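PDB 3CYM: HRDC domain-containing protein from Bifidobacterium adolescentis ATCC 15703, which is of unknown function but is probably a 3'-5' exonuclease that binds nucleic acid, related to ribonuclease D and containing an HRDC domain. Local coordinates for residues A[375-380]-A[385-390]; A[141-146]-A[180-185]. All coordinates share one frame; numbering follows the deposited sequence.

The two contacts belong to different domains. Contact 2 lies in the 3'-5' exonuclease domain, where helix 176-190 meets the end of helix 135-143; contact 1 is in the helical C-terminal domain, at the turn that follows helix 360-380. Their centres are 23 Å apart and their nearest atoms about 12 Å. Helix 121-127 relates them, since M183 of contact 2 packs on T121, A124 and A125, and I386 of 385-390 touches R126 and L127. Neither contact supplies a ligand to the sodium site of D44, E46 and D172. Contact 2 has an indirect relation to it: E180 hydrogen-bonds S40, on the strand 40-47 that carries D44 and E46.

Contact 1: A[375-380]-A[385-390]; sequences QIAEDT and EIVIKP
V387 points its side chain at the last turns of helix 360-380, where it meets I376 and A377. Its CB stands back, 5.0 Å from A377 CB, and the two methyls make the contact. CG2, anti to its own carbonyl carbon, lies against the small face of A377, 3.9 Å from A377 CA and 4.0 Å from A377 CB. CG1 points elsewhere: it is anti to the backbone N (chi1 174°) and reaches the I376 branch methyl more loosely, with I376 CG2 4.3 Å from V387 CG1. In the HRDC-like C-terminal domain, a short link turns the chain back so that the short helix 384-387 packs on the end of helix 360-380, with no hydrogen bond between the two segments. Helix 418-433 packs on both partners, I376 and V387 each touching V424. Beside this apolar patch, T380 turns its hydroxyl back on its own helix. T380 OG1 donates to I376 O at 2.9 Å, while T380 N binds that oxygen from the opposite face of the carbonyl plane, giving it two donors. The same hydroxyl also bonds T382 OG1 in the turn.

Contact 2: A[141-146]-A[180-185]; sequences HFLGLT and ETKMRA
E180 OE1, one helical turn before the M183 that packs on F142, is gripped twice by R184: R184 NH2 lies 2.7 Å from E180 OE1, and R184 NE 2.8 Å from the same oxygen. The guanidinium comes side-on and holds both bonds near its own plane, with NH2 almost in line with the C-O bond and NE on the anti side, 32° out of the carboxylate plane. This salt bridge, together with a hydrogen bond between S40 OG and E180 OE2, satisfies a buried carboxylate and is likely to stabilise its negative charge. Across the contact, M183 CG sits squarely over the F142 ring, 3.9 Å from the ring centroid, in a CH-pi contact. M183 SD is farther out above that face, a Met-aromatic contact, and the bend at chi3 (78°) brings M183 CE to 4.0 Å from F142 CE1. In the RNase H-like exonuclease domain the pair joins helix 176-190 to the end of helix 135-143, just before the chain turns at G144 into strand 145-146. The ring's other face is taken by H141 ND1, 3.3 Å above its plane, so the phenyl is sandwiched. With an alanine in place of this phenylalanine, M183 CG and CE would probably lose the apolar surface they rest on, and the H141 ring its partner. The K182 chain crosses L143 at a slant, with K182 CG 3.8 Å from L143 CD2 and 4.0 Å from F142 O, while its bent end leads the amine away from 141-146.

Contact 1: A[375-380]-A[385-390]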
ATOM      1  N   GLN A 375       2.603  25.257  14.091  1.00 21.94           N
ATOM      2  CA  GLN A 375       1.685  26.251  14.622  1.00 20.91           C
ATOM      3  C   GLN A 375       0.353  26.237  13.857  1.00 21.20           C
ATOM      4  O   GLN A 375      -0.714  26.317  14.470  1.00 24.37           O
ATOM      5  CB  GLN A 375       2.328  27.638  14.621  1.00 24.30           C
ATOM      6  CG  GLN A 375       1.558  28.680  15.430  1.00 29.51           C
ATOM      7  CD  GLN A 375       1.293  28.233  16.857  1.00 34.90           C
ATOM      8  OE1 GLN A 375       2.220  28.086  17.649  1.00 33.99           O
ATOM      9  NE2 GLN A 375       0.021  28.015  17.190  1.00 32.87           N
ATOM     10  N   ILE A 376       0.424  26.094  12.533  1.00 18.63           N
ATOM     11  CA  ILE A 376      -0.772  26.030  11.679  1.00 18.14           C
ATOM     12  C   ILE A 376      -1.570  24.743  11.945  1.00 20.40           C
ATOM     13  O   ILE A 376      -2.801  24.763  11.998  1.00 22.50           O
ATOM     14  CB  ILE A 376      -0.407  26.171  10.173  1.00 18.63           C
ATOM     15  CG1 ILE A 376       0.190  27.566   9.901  1.00 20.53           C
ATOM     16  CG2 ILE A 376      -1.630  25.925   9.298  1.00 17.92           C
ATOM     17  CD1 ILE A 376       0.759  27.791   8.503  1.00 10.24           C
ATOM     18  N   ALA A 377      -0.840  23.645  12.138  1.00 19.34           N
ATOM     19  CA  ALA A 377      -1.393  22.356  12.518  1.00 17.97           C
ATOM     20  C   ALA A 377      -2.260  22.458  13.773  1.00 24.82           C
ATOM     21  O   ALA A 377      -3.385  21.978  13.774  1.00 20.88           O
ATOM     22  CB  ALA A 377      -0.278  21.362  12.731  1.00 16.92           C
ATOM     23  N   GLU A 378      -1.723  23.093  14.821  1.00 25.30           N
ATOM     24  CA  GLU A 378      -2.455  23.395  16.053  1.00 27.30           C
ATOM     25  C   GLU A 378      -3.693  24.253  15.837  1.00 23.29           C
ATOM     26  O   GLU A 378      -4.786  23.866  16.234  1.00 23.61           O
ATOM     27  CB  GLU A 378      -1.547  24.128  17.040  1.00 33.03           C
ATOM     28  CG  GLU A 378      -0.998  23.281  18.152  1.00 42.61           C
ATOM     29  CD  GLU A 378      -0.622  24.120  19.359  1.00 58.70           C
ATOM     30  OE1 GLU A 378      -0.985  23.725  20.488  1.00 64.40           O
ATOM     31  OE2 GLU A 378       0.024  25.182  19.181  1.00 63.66           O
ATOM     32  N   ASP A 379      -3.513  25.410  15.199  1.00 23.97           N
ATOM     33  CA  ASP A 379      -4.588  26.386  15.009  1.00 23.70           C
ATOM     34  C   ASP A 379      -5.747  25.884  14.148  1.00 23.38           C
ATOM     35  O   ASP A 379      -6.866  26.383  14.264  1.00 26.77           O
ATOM     36  CB  ASP A 379      -4.038  27.687  14.421  1.00 27.97           C
ATOM     37  CG  ASP A 379      -2.994  28.349  15.318  1.00 31.52           C
ATOM     38  OD1 ASP A 379      -2.227  29.191  14.802  1.00 28.82           O
ATOM     39  OD2 ASP A 379      -2.927  28.027  16.526  1.00 34.27           O
ATOM     40  N   THR A 380      -5.474  24.902  13.292  1.00 22.76           N
ATOM     41  CA  THR A 380      -6.512  24.271  12.472  1.00 21.50           C
ATOM     42  C   THR A 380      -6.894  22.863  12.952  1.00 24.65           C
ATOM     43  O   THR A 380      -7.822  22.267  12.409  1.00 21.04           O
ATOM     44  CB  THR A 380      -6.106  24.199  10.978  1.00 23.56           C
ATOM     45  OG1 THR A 380      -5.037  23.259  10.817  1.00 21.00           O
ATOM     46  CG2 THR A 380      -5.674  25.580  10.452  1.00 12.60           C
ATOM     47  N   GLU A 385       1.692  16.378   9.559  1.00 19.88           N
ATOM     48  CA  GLU A 385       2.069  15.662   8.342  0.50 19.13           C
ATOM     49  C   GLU A 385       0.984  15.729   7.274  1.00 20.11           C
ATOM     50  O   GLU A 385       1.286  15.573   6.098  1.00 16.20           O
ATOM     51  CB  GLU A 385       2.491  14.211   8.632  0.50 19.53           C
ATOM     52  CG  GLU A 385       1.367  13.198   8.879  0.50 15.46           C
ATOM     53  CD  GLU A 385       1.901  11.785   9.148  0.50 18.48           C
ATOM     54  OE1 GLU A 385       3.130  11.584   9.091  0.50 12.35           O
ATOM     55  OE2 GLU A 385       1.089  10.874   9.420  0.50 15.50           O
ATOM     56  N   ILE A 386      -0.257  15.989   7.691  1.00 18.84           N
ATOM     57  CA  ILE A 386      -1.412  16.119   6.784  1.00 19.66           C
ATOM     58  C   ILE A 386      -1.522  17.545   6.202  1.00 23.40           C
ATOM     59  O   ILE A 386      -1.858  17.715   5.022  1.00 22.87           O
ATOM     60  CB  ILE A 386      -2.727  15.643   7.495  1.00 19.64           C
ATOM     61  CG1 ILE A 386      -2.692  14.126   7.709  1.00 17.74           C
ATOM     62  CG2 ILE A 386      -4.004  16.024   6.730  1.00 15.34           C
ATOM     63  CD1 ILE A 386      -2.751  13.271   6.410  1.00 12.26           C
ATOM     64  N   VAL A 387      -1.212  18.551   7.029  1.00 21.47           N
ATOM     65  CA  VAL A 387      -1.159  19.971   6.620  1.00 22.42           C
ATOM     66  C   VAL A 387      -0.323  20.163   5.343  1.00 23.32           C
ATOM     67  O   VAL A 387      -0.752  20.837   4.403  1.00 21.65           O
ATOM     68  CB  VAL A 387      -0.608  20.872   7.773  1.00 21.39           C
ATOM     69  CG1 VAL A 387      -0.403  22.294   7.310  1.00 25.42           C
ATOM     70  CG2 VAL A 387      -1.553  20.869   8.953  1.00 21.04           C
ATOM     71  N   ILE A 388       0.863  19.554   5.330  1.00 22.86           N
ATOM     72  CA  ILE A 388       1.714  19.436   4.146  1.00 24.73           C
ATOM     73  C   ILE A 388       2.701  18.299   4.395  1.00 28.84           C
ATOM     74  O   ILE A 388       3.083  18.060   5.547  1.00 31.38           O
ATOM     75  CB  ILE A 388       2.442  20.775   3.792  1.00 26.66           C
ATOM     76  CG1 ILE A 388       3.170  20.667   2.441  1.00 22.73           C
ATOM     77  CG2 ILE A 388       3.344  21.247   4.943  1.00 27.49           C
ATOM     78  CD1 ILE A 388       3.360  21.971   1.744  1.00 20.08           C
ATOM     79  N   LYS A 389       3.081  17.589   3.327  1.00 27.92           N
ATOM     80  CA  LYS A 389       4.050  16.491   3.412  1.00 26.08           C
ATOM     81  C   LYS A 389       5.407  16.985   3.889  1.00 22.33           C
ATOM     82  O   LYS A 389       6.011  17.841   3.243  1.00 19.52           O
ATOM     83  CB  LYS A 389       4.203  15.768   2.074  1.00 17.36           C
ATOM     84  CG  LYS A 389       5.010  14.477   2.177  1.00 25.64           C
ATOM     85  CD  LYS A 389       5.062  13.738   0.857  1.00 27.09           C
ATOM     86  CE  LYS A 389       6.053  12.593   0.907  1.00 33.78           C
ATOM     87  NZ  LYS A 389       6.337  12.092  -0.473  1.00 36.91           N
ATOM     88  N   PRO A 390       5.882  16.438   5.028  1.00 21.57           N
ATOM     89  CA  PRO A 390       7.133  16.818   5.667  1.00 16.64           C
ATOM     90  C   PRO A 390       8.324  16.904   4.718  1.00 19.03           C
ATOM     91  O   PRO A 390       9.145  17.806   4.873  1.00 17.78           O
ATOM     92  CB  PRO A 390       7.328  15.712   6.693  1.00 14.98           C
ATOM     93  CG  PRO A 390       5.935  15.407   7.115  1.00 17.23           C
ATOM     94  CD  PRO A 390       5.191  15.396   5.813  1.00 19.54           C
TER

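Contact 2: A[141-146]-A[180-185]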
ATOM      1  N   HIS A 141     -15.611   5.444  16.227  1.00 21.56           N
ATOM      2  CA  HIS A 141     -15.683   6.867  16.535  1.00 23.93           C
ATOM      3  C   HIS A 141     -16.979   7.494  16.019  1.00 21.80           C
ATOM      4  O   HIS A 141     -17.647   8.211  16.748  1.00 17.10           O
ATOM      5  CB  HIS A 141     -14.460   7.602  15.974  1.00 21.41           C
ATOM      6  CG  HIS A 141     -14.397   9.053  16.338  1.00 22.32           C
ATOM      7  ND1 HIS A 141     -14.917  10.047  15.537  1.00 28.01           N
ATOM      8  CD2 HIS A 141     -13.858   9.681  17.410  1.00 24.63           C
ATOM      9  CE1 HIS A 141     -14.706  11.223  16.099  1.00 27.94           C
ATOM     10  NE2 HIS A 141     -14.066  11.029  17.238  1.00 29.66           N
ATOM     11  N   PHE A 142     -17.353   7.178  14.785  1.00 23.81           N
ATOM     12  CA  PHE A 142     -18.454   7.870  14.116  1.00 20.80           C
ATOM     13  C   PHE A 142     -19.809   7.162  14.182  1.00 23.23           C
ATOM     14  O   PHE A 142     -20.853   7.819  14.123  1.00 20.96           O
ATOM     15  CB  PHE A 142     -18.079   8.153  12.658  1.00 18.85           C
ATOM     16  CG  PHE A 142     -16.999   9.187  12.500  1.00 17.28           C
ATOM     17  CD1 PHE A 142     -15.667   8.810  12.362  1.00 18.95           C
ATOM     18  CD2 PHE A 142     -17.313  10.542  12.478  1.00 19.29           C
ATOM     19  CE1 PHE A 142     -14.667   9.756  12.212  1.00 15.02           C
ATOM     20  CE2 PHE A 142     -16.313  11.502  12.331  1.00 21.09           C
ATOM     21  CZ  PHE A 142     -14.992  11.107  12.198  1.00 22.30           C
ATOM     22  N   LEU A 143     -19.795   5.834  14.291  1.00 17.83           N
ATOM     23  CA  LEU A 143     -21.026   5.050  14.230  1.00 17.54           C
ATOM     24  C   LEU A 143     -21.290   4.295  15.535  1.00 21.00           C
ATOM     25  O   LEU A 143     -22.389   3.785  15.747  1.00 24.38           O
ATOM     26  CB  LEU A 143     -21.009   4.092  13.023  1.00 19.39           C
ATOM     27  CG  LEU A 143     -20.630   4.674  11.647  1.00 24.10           C
ATOM     28  CD1 LEU A 143     -20.617   3.607  10.556  1.00  9.48           C
ATOM     29  CD2 LEU A 143     -21.536   5.851  11.235  1.00 15.93           C
ATOM     30  N   GLY A 144     -20.284   4.240  16.410  1.00 20.09           N
ATOM     31  CA  GLY A 144     -20.386   3.493  17.664  1.00 17.04           C
ATOM     32  C   GLY A 144     -20.493   2.001  17.423  1.00 21.32           C
ATOM     33  O   GLY A 144     -21.151   1.288  18.182  1.00 23.27           O
ATOM     34  N   LEU A 145     -19.860   1.530  16.350  1.00 19.43           N
ATOM     35  CA  LEU A 145     -19.890   0.111  15.994  1.00 19.04           C
ATOM     36  C   LEU A 145     -18.489  -0.467  15.851  1.00 21.20           C
ATOM     37  O   LEU A 145     -17.630   0.118  15.191  1.00 25.37           O
ATOM     38  CB  LEU A 145     -20.699  -0.122  14.716  1.00 17.82           C
ATOM     39  CG  LEU A 145     -22.197   0.183  14.721  1.00 16.75           C
ATOM     40  CD1 LEU A 145     -22.742   0.023  13.320  1.00 18.84           C
ATOM     41  CD2 LEU A 145     -22.960  -0.707  15.695  1.00 12.35           C
ATOM     42  N   THR A 146     -18.286  -1.627  16.470  1.00 25.54           N
ATOM     43  CA  THR A 146     -16.993  -2.305  16.528  1.00 25.11           C
ATOM     44  C   THR A 146     -16.924  -3.416  15.475  1.00 25.96           C
ATOM     45  O   THR A 146     -17.829  -4.244  15.376  1.00 28.15           O
ATOM     46  CB  THR A 146     -16.742  -2.899  17.953  1.00 26.91           C
ATOM     47  OG1 THR A 146     -16.750  -1.844  18.926  1.00 25.74           O
ATOM     48  CG2 THR A 146     -15.406  -3.647  18.038  1.00 24.85           C
ATOM     49  N   GLU A 180     -19.237   7.715   5.278  1.00 19.76           N
ATOM     50  CA  GLU A 180     -19.160   8.887   4.397  1.00 14.91           C
ATOM     51  C   GLU A 180     -20.129   9.993   4.817  1.00 17.10           C
ATOM     52  O   GLU A 180     -19.736  11.153   4.890  1.00 24.03           O
ATOM     53  CB  GLU A 180     -19.410   8.500   2.929  1.00  9.72           C
ATOM     54  CG  GLU A 180     -19.718   9.719   2.046  1.00 18.87           C
ATOM     55  CD  GLU A 180     -20.011   9.417   0.590  1.00 24.12           C
ATOM     56  OE1 GLU A 180     -19.584  10.219  -0.267  1.00 32.56           O
ATOM     57  OE2 GLU A 180     -20.675   8.404   0.292  1.00 29.18           O
ATOM     58  N   THR A 181     -21.378   9.611   5.098  1.00 20.14           N
ATOM     59  CA  THR A 181     -22.453  10.536   5.489  1.00 21.18           C
ATOM     60  C   THR A 181     -22.098  11.340   6.748  1.00 22.82           C
ATOM     61  O   THR A 181     -22.104  12.570   6.706  1.00 19.06           O
ATOM     62  CB  THR A 181     -23.810   9.793   5.659  1.00 23.53           C
ATOM     63  OG1 THR A 181     -24.111   9.067   4.459  1.00 24.19           O
ATOM     64  CG2 THR A 181     -24.943  10.767   5.934  1.00 24.08           C
ATOM     65  N   LYS A 182     -21.770  10.638   7.838  1.00 23.36           N
ATOM     66  CA  LYS A 182     -21.317  11.254   9.097  1.00 25.71           C
ATOM     67  C   LYS A 182     -20.050  12.091   8.932  1.00 27.83           C
ATOM     68  O   LYS A 182     -19.948  13.174   9.503  1.00 31.62           O
ATOM     69  CB  LYS A 182     -21.051  10.186  10.170  1.00 25.73           C
ATOM     70  CG  LYS A 182     -22.292   9.546  10.774  1.00 32.66           C
ATOM     71  CD  LYS A 182     -22.944  10.422  11.843  1.00 43.89           C
ATOM     72  CE  LYS A 182     -24.191   9.757  12.440  1.00 45.08           C
ATOM     73  NZ  LYS A 182     -25.338   9.742  11.489  1.00 47.14           N
ATOM     74  N   MET A 183     -19.091  11.577   8.162  1.00 24.65           N
ATOM     75  CA  MET A 183     -17.797  12.239   8.000  1.00 21.04           C
ATOM     76  C   MET A 183     -17.861  13.482   7.103  1.00 21.87           C
ATOM     77  O   MET A 183     -17.088  14.415   7.301  1.00 22.65           O
ATOM     78  CB  MET A 183     -16.720  11.258   7.507  1.00 22.36           C
ATOM     79  CG  MET A 183     -16.417  10.082   8.462  1.00 17.67           C
ATOM     80  SD  MET A 183     -15.096   9.022   7.837  1.00  9.36           S
ATOM     81  CE  MET A 183     -13.763  10.060   8.294  1.00 16.00           C
ATOM     82  N   ARG A 184     -18.779  13.491   6.135  1.00 23.02           N
ATOM     83  CA  ARG A 184     -19.058  14.688   5.329  1.00 23.48           C
ATOM     84  C   ARG A 184     -19.653  15.799   6.175  1.00 22.68           C
ATOM     85  O   ARG A 184     -19.236  16.954   6.063  1.00 22.91           O
ATOM     86  CB  ARG A 184     -20.008  14.382   4.168  1.00 22.22           C
ATOM     87  CG  ARG A 184     -19.310  13.901   2.931  1.00 21.23           C
ATOM     88  CD  ARG A 184     -20.267  13.659   1.784  1.00 22.39           C
ATOM     89  NE  ARG A 184     -19.625  12.837   0.755  1.00 28.56           N
ATOM     90  CZ  ARG A 184     -18.960  13.316  -0.294  1.00 22.71           C
ATOM     91  NH1 ARG A 184     -18.861  14.623  -0.485  1.00 12.13           N
ATOM     92  NH2 ARG A 184     -18.402  12.482  -1.164  1.00 23.11           N
ATOM     93  N   ALA A 185     -20.624  15.436   7.014  1.00 22.97           N
ATOM     94  CA  ALA A 185     -21.279  16.375   7.928  1.00 25.08           C
ATOM     95  C   ALA A 185     -20.279  17.014   8.879  1.00 22.63           C
ATOM     96  O   ALA A 185     -20.326  18.220   9.102  1.00 31.85           O
ATOM     97  CB  ALA A 185     -22.409  15.681   8.706  1.00 24.90           C
TER